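Titin (Homo sapiens, PDB 3LCY) is a giant muscle protein whose tandem A-band immunoglobulin domains probably help it run along the thick filament of the sarcomere and bind other proteins there. Local coordinates at residues E6-K20 with N84-Q98. Sequence-based numbering, arbitrary orientation.
Sequences EAPGIRKEMKDVTTK and NEVGEVETSSKLLLQ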
# COMPACT_ATOMS: atom_id res chain seq x y z
N GLU A 6 -29.39 4.07 -25.56
CA GLU A 6 -29.53 3.70 -24.18
C GLU A 6 -28.23 4.10 -23.52
O GLU A 6 -27.16 3.77 -24.01
CB GLU A 6 -29.78 2.21 -24.08
CG GLU A 6 -30.78 1.72 -25.09
CD GLU A 6 -31.23 0.30 -24.85
OE1 GLU A 6 -31.68 -0.35 -25.82
OE2 GLU A 6 -31.14 -0.17 -23.71
N ALA A 7 -28.33 4.83 -22.42
CA ALA A 7 -27.16 5.27 -21.69
C ALA A 7 -26.55 4.02 -21.13
O ALA A 7 -27.24 3.03 -20.94
CB ALA A 7 -27.53 6.22 -20.60
N PRO A 8 -25.26 4.04 -20.85
CA PRO A 8 -24.62 2.85 -20.31
C PRO A 8 -25.27 2.39 -19.01
O PRO A 8 -25.49 3.17 -18.09
CB PRO A 8 -23.20 3.32 -20.05
CG PRO A 8 -23.01 4.44 -20.95
CD PRO A 8 -24.31 5.14 -21.02
N GLY A 9 -25.57 1.11 -18.95
CA GLY A 9 -26.20 0.50 -17.80
C GLY A 9 -25.30 -0.57 -17.24
O GLY A 9 -24.71 -1.34 -17.97
N ILE A 10 -25.19 -0.62 -15.92
CA ILE A 10 -24.34 -1.60 -15.29
C ILE A 10 -25.06 -2.94 -15.15
O ILE A 10 -26.11 -3.01 -14.57
CB ILE A 10 -23.87 -1.09 -13.92
CG1 ILE A 10 -22.93 0.10 -14.11
CG2 ILE A 10 -23.18 -2.18 -13.15
CD1 ILE A 10 -22.85 1.02 -12.96
N ARG A 11 -24.46 -3.99 -15.71
CA ARG A 11 -25.00 -5.34 -15.61
C ARG A 11 -24.34 -6.01 -14.43
O ARG A 11 -24.98 -6.61 -13.60
CB ARG A 11 -24.75 -6.13 -16.88
CG ARG A 11 -25.71 -5.80 -17.97
CD ARG A 11 -27.01 -6.50 -17.75
NE ARG A 11 -28.04 -6.04 -18.68
CZ ARG A 11 -28.22 -6.53 -19.89
NH1 ARG A 11 -27.44 -7.48 -20.36
NH2 ARG A 11 -29.19 -6.06 -20.65
N LYS A 12 -23.03 -5.87 -14.37
CA LYS A 12 -22.22 -6.36 -13.28
C LYS A 12 -21.33 -5.21 -12.88
O LYS A 12 -20.59 -4.69 -13.68
CB LYS A 12 -21.40 -7.56 -13.73
CG LYS A 12 -20.51 -8.17 -12.68
CD LYS A 12 -19.08 -7.65 -12.78
CE LYS A 12 -18.25 -8.09 -11.59
NZ LYS A 12 -16.89 -7.53 -11.60
N GLU A 13 -21.42 -4.80 -11.63
CA GLU A 13 -20.59 -3.73 -11.13
C GLU A 13 -19.22 -4.24 -10.73
O GLU A 13 -19.04 -5.42 -10.51
CB GLU A 13 -21.26 -3.04 -9.96
CG GLU A 13 -21.39 -3.90 -8.75
CD GLU A 13 -21.94 -3.13 -7.60
OE1 GLU A 13 -22.87 -2.34 -7.84
OE2 GLU A 13 -21.45 -3.30 -6.48
N MET A 14 -18.25 -3.35 -10.63
CA MET A 14 -16.92 -3.75 -10.24
C MET A 14 -16.89 -4.28 -8.82
O MET A 14 -17.61 -3.83 -7.96
CB MET A 14 -15.94 -2.59 -10.37
CG MET A 14 -15.51 -2.34 -11.77
SD MET A 14 -14.17 -1.20 -11.83
CE MET A 14 -12.80 -2.32 -11.80
N LYS A 15 -16.03 -5.26 -8.61
CA LYS A 15 -15.91 -5.90 -7.33
C LYS A 15 -14.50 -5.80 -6.83
O LYS A 15 -13.57 -5.68 -7.60
CB LYS A 15 -16.26 -7.37 -7.44
CG LYS A 15 -17.65 -7.65 -7.84
CD LYS A 15 -18.63 -7.24 -6.78
CE LYS A 15 -20.03 -7.32 -7.31
NZ LYS A 15 -21.03 -7.21 -6.23
N ASP A 16 -14.35 -5.84 -5.53
CA ASP A 16 -13.03 -5.82 -4.92
C ASP A 16 -12.24 -7.05 -5.34
O ASP A 16 -12.78 -8.16 -5.38
CB ASP A 16 -13.13 -5.74 -3.40
CG ASP A 16 -13.58 -4.37 -2.92
OD1 ASP A 16 -13.66 -3.45 -3.75
OD2 ASP A 16 -13.84 -4.22 -1.71
N VAL A 17 -10.98 -6.86 -5.68
CA VAL A 17 -10.13 -7.94 -6.17
C VAL A 17 -8.82 -8.02 -5.40
O VAL A 17 -8.20 -7.00 -5.12
CB VAL A 17 -9.83 -7.77 -7.67
CG1 VAL A 17 -8.73 -8.73 -8.11
CG2 VAL A 17 -11.08 -7.99 -8.49
N THR A 18 -8.41 -9.24 -5.06
CA THR A 18 -7.14 -9.44 -4.37
C THR A 18 -6.16 -10.23 -5.23
O THR A 18 -6.52 -11.23 -5.85
CB THR A 18 -7.33 -10.15 -3.02
OG1 THR A 18 -6.08 -10.17 -2.31
CG2 THR A 18 -7.81 -11.58 -3.22
N THR A 19 -4.92 -9.77 -5.28
CA THR A 19 -3.88 -10.45 -6.04
C THR A 19 -2.54 -10.34 -5.33
O THR A 19 -2.31 -9.41 -4.56
CB THR A 19 -3.75 -9.87 -7.46
OG1 THR A 19 -3.07 -10.81 -8.30
CG2 THR A 19 -2.97 -8.57 -7.42
N LYS A 20 -1.66 -11.30 -5.60
CA LYS A 20 -0.32 -11.28 -5.02
C LYS A 20 0.50 -10.15 -5.62
O LYS A 20 0.55 -9.98 -6.84
CB LYS A 20 0.39 -12.61 -5.24
CG LYS A 20 1.85 -12.61 -4.81
CD LYS A 20 2.57 -13.87 -5.25
CE LYS A 20 4.04 -13.83 -4.87
NZ LYS A 20 4.78 -15.03 -5.35
N ASN A 84 -21.37 7.22 -23.70
CA ASN A 84 -21.99 7.20 -25.01
C ASN A 84 -22.74 8.53 -25.15
O ASN A 84 -22.77 9.30 -24.21
CB ASN A 84 -22.80 5.94 -25.29
CG ASN A 84 -24.14 5.95 -24.65
OD1 ASN A 84 -24.53 6.93 -24.06
ND2 ASN A 84 -24.86 4.86 -24.78
N GLU A 85 -23.32 8.83 -26.31
CA GLU A 85 -24.00 10.11 -26.46
C GLU A 85 -25.13 10.30 -25.46
O GLU A 85 -25.32 11.38 -24.94
CB GLU A 85 -24.57 10.29 -27.86
CG GLU A 85 -23.81 9.64 -28.99
CD GLU A 85 -24.68 9.49 -30.23
OE1 GLU A 85 -24.37 10.11 -31.26
OE2 GLU A 85 -25.66 8.73 -30.17
N VAL A 86 -25.89 9.24 -25.21
CA VAL A 86 -27.00 9.33 -24.28
C VAL A 86 -26.62 9.67 -22.84
O VAL A 86 -27.32 10.42 -22.19
CB VAL A 86 -27.79 8.03 -24.25
CG1 VAL A 86 -29.05 8.21 -23.47
CG2 VAL A 86 -28.07 7.57 -25.64
N GLY A 87 -25.53 9.10 -22.35
CA GLY A 87 -25.10 9.38 -20.99
C GLY A 87 -23.90 8.57 -20.53
O GLY A 87 -23.31 7.86 -21.31
N GLU A 88 -23.55 8.68 -19.26
CA GLU A 88 -22.42 7.93 -18.73
C GLU A 88 -22.66 7.36 -17.34
O GLU A 88 -23.41 7.91 -16.56
CB GLU A 88 -21.16 8.78 -18.77
CG GLU A 88 -21.03 9.80 -17.68
CD GLU A 88 -19.76 10.61 -17.81
OE1 GLU A 88 -19.33 11.22 -16.82
OE2 GLU A 88 -19.18 10.64 -18.91
N VAL A 89 -22.00 6.23 -17.04
CA VAL A 89 -22.13 5.59 -15.74
C VAL A 89 -20.74 5.41 -15.15
O VAL A 89 -19.75 5.40 -15.87
CB VAL A 89 -22.79 4.21 -15.83
CG1 VAL A 89 -24.17 4.31 -16.41
CG2 VAL A 89 -21.93 3.26 -16.63
N GLU A 90 -20.68 5.26 -13.84
CA GLU A 90 -19.42 5.08 -13.15
C GLU A 90 -19.45 3.91 -12.17
O GLU A 90 -20.45 3.67 -11.51
CB GLU A 90 -19.06 6.38 -12.43
CG GLU A 90 -18.06 6.23 -11.32
CD GLU A 90 -17.86 7.52 -10.57
OE1 GLU A 90 -17.92 8.59 -11.19
OE2 GLU A 90 -17.64 7.46 -9.34
N THR A 91 -18.34 3.19 -12.07
CA THR A 91 -18.24 2.06 -11.15
C THR A 91 -16.81 1.90 -10.63
O THR A 91 -15.85 1.99 -11.40
CB THR A 91 -18.70 0.75 -11.81
OG1 THR A 91 -18.38 -0.35 -10.95
CG2 THR A 91 -18.01 0.56 -13.15
N SER A 92 -16.69 1.68 -9.33
CA SER A 92 -15.38 1.61 -8.70
C SER A 92 -15.25 0.43 -7.74
O SER A 92 -16.23 -0.02 -7.16
CB SER A 92 -15.08 2.91 -7.94
OG SER A 92 -15.20 4.03 -8.80
N SER A 93 -14.02 -0.06 -7.59
CA SER A 93 -13.72 -1.13 -6.65
C SER A 93 -12.26 -1.02 -6.25
O SER A 93 -11.51 -0.23 -6.82
CB SER A 93 -14.02 -2.50 -7.26
OG SER A 93 -13.10 -2.82 -8.29
N LYS A 94 -11.84 -1.81 -5.26
CA LYS A 94 -10.48 -1.72 -4.75
C LYS A 94 -9.64 -2.96 -5.04
O LYS A 94 -10.17 -4.06 -5.16
CB LYS A 94 -10.48 -1.43 -3.25
CG LYS A 94 -10.96 -0.04 -2.89
CD LYS A 94 -10.99 0.15 -1.38
CE LYS A 94 -11.39 1.57 -1.02
NZ LYS A 94 -11.59 1.73 0.45
N LEU A 95 -8.34 -2.75 -5.14
CA LEU A 95 -7.40 -3.85 -5.33
C LEU A 95 -6.65 -4.12 -4.03
O LEU A 95 -5.99 -3.23 -3.49
CB LEU A 95 -6.40 -3.52 -6.44
CG LEU A 95 -5.26 -4.52 -6.65
CD1 LEU A 95 -5.81 -5.92 -6.87
CD2 LEU A 95 -4.37 -4.09 -7.81
N LEU A 96 -6.79 -5.33 -3.51
CA LEU A 96 -6.10 -5.72 -2.29
C LEU A 96 -4.89 -6.58 -2.62
O LEU A 96 -5.00 -7.58 -3.33
CB LEU A 96 -7.04 -6.46 -1.34
CG LEU A 96 -8.11 -5.64 -0.61
CD1 LEU A 96 -9.07 -4.98 -1.59
CD2 LEU A 96 -8.88 -6.52 0.36
N LEU A 97 -3.73 -6.19 -2.10
CA LEU A 97 -2.49 -6.90 -2.38
C LEU A 97 -2.21 -7.98 -1.35
O LEU A 97 -2.73 -7.94 -0.23
CB LEU A 97 -1.31 -5.94 -2.46
CG LEU A 97 -1.39 -4.86 -3.53
CD1 LEU A 97 -0.14 -3.99 -3.49
CD2 LEU A 97 -1.56 -5.47 -4.91
N GLN A 98 -1.39 -8.95 -1.73
CA GLN A 98 -0.94 -9.99 -0.82
C GLN A 98 0.58 -10.09 -0.86
O GLN A 98 1.17 -10.27 -1.93
CB GLN A 98 -1.56 -11.34 -1.19
CG GLN A 98 -3.07 -11.39 -1.05
CD GLN A 98 -3.66 -12.69 -1.54
OE1 GLN A 98 -4.84 -12.76 -1.88
NE2 GLN A 98 -2.83 -13.73 -1.60
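P8 lays its ring over the chain at G87 and V89: CB meets V89 CG2 at 3.6 Å, while CG and CD face the G87 carbonyl and the side chain of N84. The N84 amide is gripped at both ends: ND2 donates to P35 O and, at 2.7 Å, to E6 O, with the latter oxygen almost in the amide plane, and OD1 accepts from G87 N in an Asx motif. Midway, M14 N gives a straight bond (165°) to T91 OG1, which stands anti to T91's own backbone N (chi1 171°). M14 CB also touches that hydroxyl, its chain bending on toward L27 and C29. S93 OG reaches K15 O from above the carbonyl plane, and D16 OD1 takes K94 N at 2.9 Å. A parallel ladder then follows, V17 N to K94 O, L96 N to V17 O and T19 N to L96 O. The extended Q98 side chain crosses that of T18 at about a right angle and brings OE1 to 2.9 Å from T18 OG1, a hydroxyl that also has L96 O at 3.0 Å. Strand 6-10 pairs with 24-34, whereas 17-20 joins 88-98 in the other sheet: the A-to-A' switch beside strand G of an I-set immunoglobulin sandwich.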